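Local coordinates for periplasmic binding protein/LacI transcriptional regulator (Clostridium phytofermentans, PDB 3BRS), which probably binds a sugar in the cleft between its two alpha/beta lobes and delivers it to a membrane transporter, at residues A[137-142]-A[170-175]. Residues are numbered along the deposited sequence; the frame is centred on the assembly and turned at random.
Sequences ISFVKN and CDSNYD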
# COMPACT_ATOMS: atom_id res chain seq x y z
N ILE A 137 5.65 2.72 12.64
CA ILE A 137 5.50 1.33 12.20
C ILE A 137 5.21 1.34 10.69
O ILE A 137 4.08 1.80 10.18
CB ILE A 137 4.39 0.54 12.92
CG1 ILE A 137 4.50 0.58 14.44
CG2 ILE A 137 4.44 -0.98 12.42
CD1 ILE A 137 5.98 0.20 14.97
N SER A 138 6.23 0.85 9.99
CA SER A 138 6.14 0.57 8.56
C SER A 138 5.84 -0.90 8.33
O SER A 138 5.70 -1.72 9.27
CB SER A 138 7.37 1.02 7.81
OG SER A 138 7.03 1.11 6.44
N PHE A 139 5.69 -1.22 7.05
CA PHE A 139 5.34 -2.53 6.61
C PHE A 139 6.54 -3.18 5.85
O PHE A 139 7.52 -3.65 6.49
CB PHE A 139 4.02 -2.53 5.83
CG PHE A 139 3.87 -1.51 4.70
CD1 PHE A 139 3.71 -0.13 4.98
CD2 PHE A 139 3.66 -1.93 3.40
CE1 PHE A 139 3.49 0.86 3.95
CE2 PHE A 139 3.41 -1.00 2.33
CZ PHE A 139 3.29 0.44 2.61
N VAL A 140 6.55 -3.14 4.51
CA VAL A 140 7.58 -3.98 3.78
C VAL A 140 8.52 -3.01 3.22
O VAL A 140 8.16 -2.32 2.30
CB VAL A 140 7.03 -4.90 2.62
CG1 VAL A 140 8.26 -5.68 1.88
CG2 VAL A 140 6.15 -5.92 3.20
N LYS A 141 9.70 -2.92 3.84
CA LYS A 141 10.66 -1.84 3.60
C LYS A 141 11.00 -1.64 2.13
O LYS A 141 11.26 -0.50 1.66
CB LYS A 141 12.00 -2.15 4.34
CG LYS A 141 13.05 -1.05 4.09
CD LYS A 141 14.12 -1.03 5.11
CE LYS A 141 14.99 0.14 4.78
NZ LYS A 141 15.38 0.70 6.11
N ASN A 142 11.00 -2.74 1.39
CA ASN A 142 11.40 -2.64 0.00
C ASN A 142 10.32 -2.50 -0.97
O ASN A 142 10.64 -2.50 -2.12
CB ASN A 142 12.08 -3.89 -0.41
CG ASN A 142 13.46 -3.71 -0.52
OD1 ASN A 142 13.98 -3.51 -1.64
ND2 ASN A 142 14.13 -3.72 0.63
N CYS A 170 7.13 -3.99 10.23
CA CYS A 170 6.29 -5.12 10.54
C CYS A 170 6.06 -6.06 9.44
O CYS A 170 5.44 -7.16 9.68
CB CYS A 170 4.89 -4.63 11.06
SG CYS A 170 3.65 -4.10 9.78
N ASP A 171 6.51 -5.73 8.24
CA ASP A 171 6.27 -6.57 7.00
C ASP A 171 4.81 -6.91 6.83
O ASP A 171 4.50 -7.98 6.35
CB ASP A 171 7.01 -7.90 7.07
CG ASP A 171 8.54 -7.71 7.04
OD1 ASP A 171 8.99 -7.17 5.99
OD2 ASP A 171 9.25 -8.08 8.02
N SER A 172 3.90 -5.98 7.09
CA SER A 172 2.44 -6.26 6.88
C SER A 172 1.98 -7.45 7.63
O SER A 172 1.20 -8.26 7.16
CB SER A 172 2.09 -6.35 5.38
OG SER A 172 2.58 -5.13 4.72
N ASN A 173 2.40 -7.54 8.88
CA ASN A 173 1.99 -8.66 9.72
C ASN A 173 1.42 -8.04 11.02
O ASN A 173 2.12 -7.23 11.69
CB ASN A 173 3.23 -9.53 10.01
CG ASN A 173 2.92 -10.66 10.96
OD1 ASN A 173 2.92 -10.48 12.17
ND2 ASN A 173 2.59 -11.84 10.41
N TYR A 174 0.16 -8.31 11.34
CA TYR A 174 -0.43 -7.65 12.52
C TYR A 174 0.33 -7.97 13.89
O TYR A 174 0.57 -7.11 14.77
CB TYR A 174 -1.89 -8.04 12.73
CG TYR A 174 -2.91 -7.65 11.71
CD1 TYR A 174 -3.32 -6.34 11.61
CD2 TYR A 174 -3.52 -8.63 10.86
CE1 TYR A 174 -4.32 -5.97 10.65
CE2 TYR A 174 -4.47 -8.28 9.92
CZ TYR A 174 -4.87 -6.94 9.83
OH TYR A 174 -5.78 -6.60 8.88
N ASP A 175 0.79 -9.18 14.07
CA ASP A 175 1.47 -9.40 15.37
C ASP A 175 2.83 -8.76 15.46
O ASP A 175 3.22 -8.44 16.59
CB ASP A 175 1.63 -10.85 15.68
CG ASP A 175 0.33 -11.58 15.77
OD1 ASP A 175 -0.72 -11.05 16.22
OD2 ASP A 175 0.41 -12.74 15.38
O HOH W 1 10.64 -5.24 5.54
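S138 and F139 each offer a backbone carbonyl to the loop that starts at C170, where two neighbouring parallel strands of a periplasmic binding protein lobe, 133-138 and 164-169, give way to loops at their C-terminal ends. The amide N of C170 reaches S138 O at 2.8 Å in a nearly straight bond (165°), arriving from above the carbonyl plane. One residue on, D171 N binds F139 O at 2.9 Å, more bent at 133°. The backbone of D171 and S172 turns through positive phi, and N173 then caps helix 174-187 through OD1, which accepts from K176 N. The carboxylate of D171 divides its work: D171 OD1 takes a bond 2.6 Å long from a water O that also accepts from K141 N, thus satisfying an amide of the facing loop, while OD2 forms a salt bridge with K176. The branched, apolar side chain of I137 suits its buried place, and I137 CG2 lies 3.9 Å from C170 CB. Serine fits position 172 because it is compact yet polar: its hydroxyl is hydrogen-bonded to E48. S172 OG also lies 3.2 Å from F139 CB. Obliquely placed to the phenyl ring, S172 OG is 3.6 Å from F139 CD2.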